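Local atomic coordinates of D-alanine--D-alanine ligase (Acinetobacter baumannii ACICU, PDB entry 5D8D), a protein that joins two D-alanine molecules into D-alanyl-D-alanine at the expense of ATP, a step of peptidoglycan synthesis for the bacterial cell wall. Residues A[3-14]-A[35-46]; A[63-71]-A[269-277]. One frame throughout, in Å; residues are numbered along the deposited sequence.

Contact 1: A[3-14]-A[35-46]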
loop_
_atom_site.group_PDB
_atom_site.type_symbol
_atom_site.label_atom_id
_atom_site.label_comp_id
_atom_site.label_asym_id
_atom_site.label_seq_id
_atom_site.Cartn_x
_atom_site.Cartn_y
_atom_site.Cartn_z
ATOM N N ASN A 3 28.391 -19.364 -6.703
ATOM C CA ASN A 3 27.538 -18.208 -6.479
ATOM C C ASN A 3 27.561 -17.173 -7.644
ATOM O O ASN A 3 26.542 -16.552 -7.916
ATOM C CB ASN A 3 27.820 -17.552 -5.104
ATOM C CG ASN A 3 27.277 -18.377 -3.887
ATOM O OD1 ASN A 3 26.304 -19.150 -3.990
ATOM N ND2 ASN A 3 27.896 -18.171 -2.720
ATOM N N ALA A 4 28.672 -16.993 -8.352
ATOM C CA ALA A 4 28.663 -16.057 -9.503
ATOM C C ALA A 4 27.656 -16.496 -10.567
ATOM O O ALA A 4 26.971 -15.658 -11.172
ATOM C CB ALA A 4 30.049 -15.890 -10.117
ATOM N N THR A 5 27.563 -17.811 -10.774
ATOM C CA THR A 5 26.626 -18.378 -11.744
ATOM C C THR A 5 25.209 -18.225 -11.229
ATOM O O THR A 5 24.414 -17.532 -11.837
ATOM C CB THR A 5 26.970 -19.852 -12.044
ATOM O OG1 THR A 5 28.092 -19.878 -12.936
ATOM C CG2 THR A 5 25.795 -20.620 -12.676
ATOM N N LYS A 6 24.951 -18.846 -10.079
ATOM C CA LYS A 6 23.642 -18.960 -9.416
ATOM C C LYS A 6 22.834 -17.674 -9.353
ATOM O O LYS A 6 21.640 -17.720 -9.561
ATOM C CB LYS A 6 23.867 -19.483 -7.987
ATOM C CG LYS A 6 22.639 -19.750 -7.128
ATOM C CD LYS A 6 22.904 -20.919 -6.174
ATOM C CE LYS A 6 21.856 -21.096 -5.074
ATOM N NZ LYS A 6 22.260 -20.452 -3.777
ATOM N N PHE A 7 23.490 -16.549 -9.062
ATOM C CA PHE A 7 22.845 -15.218 -8.929
ATOM C C PHE A 7 23.098 -14.227 -10.066
ATOM O O PHE A 7 22.386 -13.199 -10.140
ATOM C CB PHE A 7 23.248 -14.532 -7.614
ATOM C CG PHE A 7 22.893 -15.323 -6.384
ATOM C CD1 PHE A 7 21.577 -15.409 -5.948
ATOM C CD2 PHE A 7 23.872 -15.971 -5.642
ATOM C CE1 PHE A 7 21.256 -16.132 -4.798
ATOM C CE2 PHE A 7 23.554 -16.679 -4.496
ATOM C CZ PHE A 7 22.241 -16.759 -4.080
ATOM N N GLY A 8 24.090 -14.480 -10.928
ATOM C CA GLY A 8 24.341 -13.550 -12.029
ATOM C C GLY A 8 24.666 -12.169 -11.454
ATOM O O GLY A 8 25.304 -12.085 -10.404
ATOM N N LYS A 9 24.228 -11.090 -12.117
ATOM C CA LYS A 9 24.652 -9.737 -11.712
ATOM C C LYS A 9 23.673 -9.237 -10.689
ATOM O O LYS A 9 22.502 -9.179 -10.994
ATOM C CB LYS A 9 24.765 -8.774 -12.883
ATOM C CG LYS A 9 25.950 -9.060 -13.776
ATOM C CD LYS A 9 26.184 -7.981 -14.826
ATOM C CE LYS A 9 26.955 -6.794 -14.265
ATOM N NZ LYS A 9 26.531 -5.530 -14.935
ATOM N N VAL A 10 24.139 -8.918 -9.464
ATOM C CA VAL A 10 23.242 -8.410 -8.448
ATOM C C VAL A 10 23.517 -6.977 -8.154
ATOM O O VAL A 10 24.654 -6.593 -8.034
ATOM C CB VAL A 10 23.039 -9.336 -7.205
ATOM C CG1 VAL A 10 23.840 -10.617 -7.260
ATOM C CG2 VAL A 10 23.117 -8.595 -5.886
ATOM N N ALA A 11 22.435 -6.190 -8.062
ATOM C CA ALA A 11 22.507 -4.796 -7.659
ATOM C C ALA A 11 22.153 -4.657 -6.191
ATOM O O ALA A 11 21.078 -5.066 -5.782
ATOM C CB ALA A 11 21.564 -3.954 -8.489
ATOM N N VAL A 12 23.057 -4.083 -5.408
ATOM C CA VAL A 12 22.781 -3.763 -4.022
ATOM C C VAL A 12 22.342 -2.312 -3.991
ATOM O O VAL A 12 23.152 -1.392 -4.209
ATOM C CB VAL A 12 23.991 -3.995 -3.144
ATOM C CG1 VAL A 12 23.713 -3.536 -1.721
ATOM C CG2 VAL A 12 24.323 -5.476 -3.158
ATOM N N LEU A 13 21.053 -2.137 -3.726
ATOM C CA LEU A 13 20.397 -0.851 -3.811
ATOM C C LEU A 13 20.588 -0.155 -2.471
ATOM O O LEU A 13 20.117 -0.655 -1.462
ATOM C CB LEU A 13 18.895 -1.043 -4.163
ATOM C CG LEU A 13 18.212 -0.773 -5.541
ATOM C CD1 LEU A 13 19.133 -0.498 -6.689
ATOM C CD2 LEU A 13 17.245 -1.875 -5.922
ATOM N N LEU A 14 21.269 0.992 -2.464
ATOM C CA LEU A 14 21.748 1.632 -1.223
ATOM C C LEU A 14 21.784 3.164 -1.322
ATOM O O LEU A 14 21.883 3.724 -2.403
ATOM C CB LEU A 14 23.149 1.114 -0.877
ATOM C CG LEU A 14 24.402 1.783 -1.507
ATOM C CD1 LEU A 14 25.694 1.181 -0.983
ATOM C CD2 LEU A 14 24.415 1.659 -3.002
ATOM N N LEU A 35 28.390 -10.045 0.242
ATOM C CA LEU A 35 28.058 -10.778 -0.973
ATOM C C LEU A 35 29.331 -11.052 -1.740
ATOM O O LEU A 35 29.573 -12.196 -2.098
ATOM C CB LEU A 35 27.021 -10.030 -1.822
ATOM C CG LEU A 35 25.646 -9.887 -1.154
ATOM C CD1 LEU A 35 24.722 -9.009 -1.990
ATOM C CD2 LEU A 35 25.003 -11.244 -0.818
ATOM N N LEU A 36 30.199 -10.047 -1.894
ATOM C CA LEU A 36 31.500 -10.235 -2.598
ATOM C C LEU A 36 32.404 -11.294 -1.948
ATOM O O LEU A 36 32.974 -12.150 -2.640
ATOM C CB LEU A 36 32.250 -8.920 -2.683
ATOM C CG LEU A 36 31.637 -7.868 -3.607
ATOM C CD1 LEU A 36 32.212 -6.491 -3.368
ATOM C CD2 LEU A 36 31.875 -8.257 -5.064
ATOM N N ARG A 37 32.521 -11.289 -0.625
ATOM C CA ARG A 37 33.273 -12.377 0.054
ATOM C C ARG A 37 32.730 -13.732 -0.336
ATOM O O ARG A 37 33.479 -14.694 -0.388
ATOM C CB ARG A 37 33.131 -12.303 1.561
ATOM C CG ARG A 37 34.074 -11.358 2.264
ATOM C CD ARG A 37 33.534 -11.212 3.678
ATOM N NE ARG A 37 33.823 -9.881 4.147
ATOM C CZ ARG A 37 33.032 -9.128 4.881
ATOM N NH1 ARG A 37 31.838 -9.573 5.296
ATOM N NH2 ARG A 37 33.479 -7.915 5.238
ATOM N N SER A 38 31.407 -13.805 -0.523
ATOM C CA SER A 38 30.705 -15.051 -0.857
ATOM C C SER A 38 30.749 -15.410 -2.351
ATOM O O SER A 38 30.086 -16.350 -2.788
ATOM C CB SER A 38 29.259 -14.989 -0.377
ATOM O OG SER A 38 29.172 -14.542 0.951
ATOM N N GLY A 39 31.500 -14.652 -3.138
ATOM C CA GLY A 39 31.626 -14.910 -4.576
ATOM C C GLY A 39 30.452 -14.503 -5.434
ATOM O O GLY A 39 30.424 -14.880 -6.617
ATOM N N VAL A 40 29.507 -13.720 -4.898
ATOM C CA VAL A 40 28.428 -13.189 -5.753
ATOM C C VAL A 40 28.888 -11.905 -6.451
ATOM O O VAL A 40 29.689 -11.181 -5.908
ATOM C CB VAL A 40 27.019 -13.065 -5.103
ATOM C CG1 VAL A 40 26.894 -13.756 -3.760
ATOM C CG2 VAL A 40 26.546 -11.633 -5.065
ATOM N N GLN A 41 28.427 -11.679 -7.673
ATOM C CA GLN A 41 28.845 -10.520 -8.474
ATOM C C GLN A 41 27.968 -9.367 -8.077
ATOM O O GLN A 41 27.033 -9.058 -8.788
ATOM C CB GLN A 41 28.632 -10.705 -9.993
ATOM C CG GLN A 41 29.518 -11.680 -10.727
ATOM C CD GLN A 41 29.055 -11.812 -12.174
ATOM O OE1 GLN A 41 29.048 -10.830 -12.927
ATOM N NE2 GLN A 41 28.605 -13.011 -12.549
ATOM N N ALA A 42 28.275 -8.722 -6.966
ATOM C CA ALA A 42 27.470 -7.599 -6.473
ATOM C C ALA A 42 28.095 -6.245 -6.856
ATOM O O ALA A 42 29.320 -6.131 -6.949
ATOM C CB ALA A 42 27.329 -7.716 -4.982
ATOM N N GLU A 43 27.244 -5.238 -7.080
ATOM C CA GLU A 43 27.678 -3.855 -7.346
ATOM C C GLU A 43 26.746 -2.914 -6.620
ATOM O O GLU A 43 25.534 -3.071 -6.637
ATOM C CB GLU A 43 27.675 -3.529 -8.846
ATOM C CG GLU A 43 28.410 -4.551 -9.712
ATOM C CD GLU A 43 28.411 -4.240 -11.225
ATOM O OE1 GLU A 43 27.551 -3.462 -11.697
ATOM O OE2 GLU A 43 29.283 -4.791 -11.958
ATOM N N ALA A 44 27.305 -1.934 -5.960
ATOM C CA ALA A 44 26.494 -0.842 -5.455
ATOM C C ALA A 44 25.658 -0.119 -6.565
ATOM O O ALA A 44 26.114 0.106 -7.685
ATOM C CB ALA A 44 27.410 0.150 -4.740
ATOM N N PHE A 45 24.412 0.220 -6.247
ATOM C CA PHE A 45 23.558 0.980 -7.144
ATOM C C PHE A 45 22.863 1.961 -6.263
ATOM O O PHE A 45 22.012 1.569 -5.455
ATOM C CB PHE A 45 22.529 0.055 -7.794
ATOM C CG PHE A 45 21.811 0.657 -8.959
ATOM C CD1 PHE A 45 20.999 1.765 -8.812
ATOM C CD2 PHE A 45 21.909 0.083 -10.199
ATOM C CE1 PHE A 45 20.334 2.310 -9.880
ATOM C CE2 PHE A 45 21.246 0.621 -11.269
ATOM C CZ PHE A 45 20.450 1.728 -11.110
ATOM N N ASP A 46 23.199 3.232 -6.438
ATOM C CA ASP A 46 22.627 4.283 -5.648
ATOM C C ASP A 46 21.635 5.036 -6.495
ATOM O O ASP A 46 22.057 5.856 -7.324
ATOM C CB ASP A 46 23.706 5.239 -5.110
ATOM C CG ASP A 46 23.150 6.203 -4.087
ATOM O OD1 ASP A 46 21.894 6.315 -3.958
ATOM O OD2 ASP A 46 23.952 6.842 -3.389
#
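Val10 and Val12 send their side chains to the same face of the sheet as Ala42, and this face is closely packed. Val10 CG1 meets Val40 CG2 at 3.6 Å, the two valines crossing at about a right angle. A chi1 of 175° sets CG1 of Val12 opposite the backbone N and leaves CG2 to reach Leu35 CD1, 3.7 Å away at the end of helix 21-37. Strand 60-63 and helix 292-301 also touch Leu35, through Phe62 and Cys296. The backbones are joined by alternating bonds, among them Val12 N to Glu43 O and Phe45 N to Val12 O, both 2.9 Å. On the reverse face Leu13 CD1 lies 3.6 Å from Phe45 CB, the side chains pointing the same way. Toward solvent that face is looser: Gln41 NE2 bonds weakly to Ala4 O (3.4 Å), Lys9 NZ and Glu43 OE1 form a long salt bridge of 4.0 Å, and Glu43 OE1 is hydrogen-bonded to Tyr58 OH. Asn3 ND2 donates almost straight to Ser38 O (2.8 Å, 173°), which lies in the amide plane of Asn3. This bond ties helix 3-7 to the Schellman turn at Gly39, which leads into strand 41-45 of this parallel beta-alpha-beta unit.

Contact 2: A[63-71]-A[269-277]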
loop_
_atom_site.group_PDB
_atom_site.type_symbol
_atom_site.label_atom_id
_atom_site.label_comp_id
_atom_site.label_asym_id
_atom_site.label_seq_id
_atom_site.Cartn_x
_atom_site.Cartn_y
_atom_site.Cartn_z
ATOM N N ILE A 63 17.688 -5.135 -1.720
ATOM C CA ILE A 63 17.229 -3.781 -1.361
ATOM C C ILE A 63 17.581 -3.484 0.092
ATOM O O ILE A 63 17.210 -4.204 1.015
ATOM C CB ILE A 63 15.712 -3.589 -1.521
ATOM C CG1 ILE A 63 15.265 -3.836 -2.986
ATOM C CG2 ILE A 63 15.311 -2.181 -1.076
ATOM C CD1 ILE A 63 13.774 -3.926 -3.187
ATOM N N VAL A 64 18.278 -2.378 0.289
ATOM C CA VAL A 64 18.681 -1.970 1.606
ATOM C C VAL A 64 18.627 -0.436 1.649
ATOM O O VAL A 64 19.408 0.228 2.340
ATOM C CB VAL A 64 20.022 -2.678 1.868
ATOM C CG1 VAL A 64 21.224 -1.779 1.709
ATOM C CG2 VAL A 64 19.990 -3.450 3.147
ATOM N N LEU A 65 17.619 0.102 0.941
ATOM C CA LEU A 65 17.228 1.512 0.988
ATOM C C LEU A 65 16.241 1.684 2.121
ATOM O O LEU A 65 15.147 1.200 2.035
ATOM C CB LEU A 65 16.503 1.906 -0.306
ATOM C CG LEU A 65 17.308 1.934 -1.588
ATOM C CD1 LEU A 65 16.414 1.914 -2.817
ATOM C CD2 LEU A 65 18.194 3.172 -1.602
ATOM N N HIS A 66 16.604 2.409 3.163
ATOM C CA HIS A 66 15.692 2.640 4.251
ATOM C C HIS A 66 14.909 3.931 4.021
ATOM O O HIS A 66 15.436 4.911 3.459
ATOM C CB HIS A 66 16.444 2.693 5.568
ATOM C CG HIS A 66 17.409 1.581 5.737
ATOM N ND1 HIS A 66 17.020 0.264 5.778
ATOM C CD2 HIS A 66 18.752 1.576 5.833
ATOM C CE1 HIS A 66 18.078 -0.507 5.924
ATOM N NE2 HIS A 66 19.144 0.264 5.951
ATOM N N GLY A 67 13.655 3.906 4.478
ATOM C CA GLY A 67 12.756 5.052 4.428
ATOM C C GLY A 67 12.156 5.346 3.052
ATOM O O GLY A 67 12.148 4.508 2.154
ATOM N N ARG A 68 11.675 6.573 2.922
ATOM C CA ARG A 68 10.956 7.081 1.761
ATOM C C ARG A 68 11.746 6.741 0.506
ATOM O O ARG A 68 12.938 6.970 0.418
ATOM C CB ARG A 68 10.672 8.588 1.970
ATOM C CG ARG A 68 10.199 9.485 0.810
ATOM C CD ARG A 68 11.373 10.250 0.180
ATOM N NE ARG A 68 11.198 11.706 0.047
ATOM C CZ ARG A 68 10.765 12.355 -1.046
ATOM N NH1 ARG A 68 10.390 11.712 -2.166
ATOM N NH2 ARG A 68 10.683 13.692 -1.012
ATOM N N GLY A 69 11.071 6.093 -0.424
ATOM C CA GLY A 69 11.674 5.668 -1.676
ATOM C C GLY A 69 11.962 4.181 -1.719
ATOM O O GLY A 69 11.875 3.571 -2.769
ATOM N N GLY A 70 12.311 3.607 -0.578
ATOM C CA GLY A 70 12.896 2.264 -0.532
ATOM C C GLY A 70 12.116 1.231 0.194
ATOM O O GLY A 70 12.166 0.080 -0.157
ATOM N N GLU A 71 11.387 1.684 1.196
ATOM C CA GLU A 71 10.620 0.875 2.107
ATOM C C GLU A 71 9.085 1.036 1.896
ATOM O O GLU A 71 8.294 0.331 2.499
ATOM C CB GLU A 71 11.025 1.390 3.491
ATOM C CG GLU A 71 10.771 0.501 4.684
ATOM C CD GLU A 71 11.344 1.100 5.962
ATOM O OE1 GLU A 71 10.662 0.968 7.007
ATOM O OE2 GLU A 71 12.453 1.712 5.921
ATOM N N VAL A 269 5.773 -2.870 11.823
ATOM C CA VAL A 269 6.503 -3.779 10.940
ATOM C C VAL A 269 7.584 -2.970 10.258
ATOM O O VAL A 269 7.403 -1.743 10.032
ATOM C CB VAL A 269 5.591 -4.471 9.884
ATOM C CG1 VAL A 269 5.014 -3.473 8.873
ATOM C CG2 VAL A 269 6.360 -5.521 9.130
ATOM N N ASN A 270 8.706 -3.653 9.975
ATOM C CA ASN A 270 9.811 -3.084 9.228
ATOM C C ASN A 270 10.178 -4.008 8.130
ATOM O O ASN A 270 10.607 -5.117 8.396
ATOM C CB ASN A 270 10.989 -2.850 10.122
ATOM C CG ASN A 270 12.038 -2.001 9.472
ATOM O OD1 ASN A 270 12.151 -1.917 8.230
ATOM N ND2 ASN A 270 12.831 -1.352 10.304
ATOM N N THR A 271 9.974 -3.558 6.887
ATOM C CA THR A 271 10.225 -4.362 5.664
ATOM C C THR A 271 11.596 -4.197 4.986
ATOM O O THR A 271 11.903 -4.978 4.077
ATOM C CB THR A 271 9.195 -4.059 4.578
ATOM O OG1 THR A 271 9.196 -2.660 4.318
ATOM C CG2 THR A 271 7.843 -4.494 5.003
ATOM N N VAL A 272 12.374 -3.181 5.370
ATOM C CA VAL A 272 13.853 -3.149 5.077
ATOM C C VAL A 272 14.675 -2.771 6.320
ATOM O O VAL A 272 14.978 -1.609 6.568
ATOM C CB VAL A 272 14.219 -2.416 3.719
ATOM C CG1 VAL A 272 13.103 -1.553 3.165
ATOM C CG2 VAL A 272 15.525 -1.643 3.743
ATOM N N PRO A 273 14.995 -3.769 7.149
ATOM C CA PRO A 273 15.777 -3.460 8.326
ATOM C C PRO A 273 17.231 -3.129 8.030
ATOM O O PRO A 273 17.777 -3.520 6.980
ATOM C CB PRO A 273 15.717 -4.741 9.150
ATOM C CG PRO A 273 14.568 -5.505 8.622
ATOM C CD PRO A 273 14.462 -5.140 7.188
ATOM N N GLY A 274 17.845 -2.428 8.980
ATOM C CA GLY A 274 19.253 -2.209 9.009
ATOM C C GLY A 274 20.077 -3.480 8.848
ATOM O O GLY A 274 19.683 -4.588 9.271
ATOM N N MET A 275 21.181 -3.313 8.116
ATOM C CA MET A 275 22.216 -4.289 8.043
ATOM C C MET A 275 23.552 -3.633 8.435
ATOM O O MET A 275 24.634 -4.163 8.135
ATOM C CB MET A 275 22.199 -4.926 6.651
ATOM C CG MET A 275 20.956 -5.796 6.420
ATOM S SD MET A 275 20.987 -7.386 7.269
ATOM C CE MET A 275 22.008 -8.346 6.171
ATOM N N THR A 276 23.483 -2.511 9.157
ATOM C CA THR A 276 24.669 -1.966 9.790
ATOM C C THR A 276 25.196 -2.888 10.899
ATOM O O THR A 276 24.510 -3.780 11.397
ATOM C CB THR A 276 24.437 -0.629 10.475
ATOM O OG1 THR A 276 23.711 -0.846 11.694
ATOM C CG2 THR A 276 23.709 0.331 9.560
ATOM N N SER A 277 26.418 -2.612 11.320
ATOM C CA SER A 277 27.088 -3.444 12.308
ATOM C C SER A 277 26.438 -3.387 13.735
ATOM O O SER A 277 26.676 -4.285 14.517
ATOM C CB SER A 277 28.571 -3.088 12.333
ATOM O OG SER A 277 28.705 -1.868 13.027
#
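In this ligase the loop after strand 60-63, from the N-terminal part of the chain, closes on the loop that leaves strand 264-270 of the ATP-grasp region, and Val272 is the residue most covered by the other loop. Its side chain points at the 63-71 loop with both methyls by Leu65 O, CG2 at 3.3 Å and turned toward the His66 ring, CG1 turned toward Glu71. The carbonyl of Val272 takes the one hydrogen bond across the contact, from His66 ND1 at 2.9 Å. That bond is bent (135°), and the donor stands above the carbonyl plane. Pro273 O approaches the same ring edge, 3.2 Å from His66 CE1, and His66 NE2 bonds to Ser27 OG of helix 21-37, so both ring nitrogens are engaged and the rotation of the imidazole is fixed. In Glu71 a chi1 of -161° swings CG away from the backbone N and lays it against Val272 CG1 at 3.5 Å; beyond it, Glu71 OE2 accepts from Gly67 N at 2.9 Å, a bond within the 63-71 loop. Further along, Val64 CG2 packs at 4.1 Å against Met275 CG, whose side chain continues onto helix 292-301. Asn270, predicted to bind the second magnesium ion, places this buried junction beside the probable metal and ATP site of an ATP-grasp ligase.

Overall arrangement
Contact 1 closes before contact 2 opens along the chain, and their centres lie 18 Å apart. They meet through the parallel sheet ordered 41-45, 9-13, 60-63: contact 1 pairs the first two strands, and contact 2 begins where the third ends. A probable hydrogen bond from Val64 N to Leu13 O, 3.1 Å, and packing of Leu65 on Leu14 join them directly. Helix 21-37 reaches both, as does helix 292-301. Contact 1 is local, bridging segments about twenty residues apart well away from the annotated sites, whereas contact 2 spans nearly two hundred residues near the chain's centre, linking the N-terminal sheet to the ATP-grasp region and its predicted metal site.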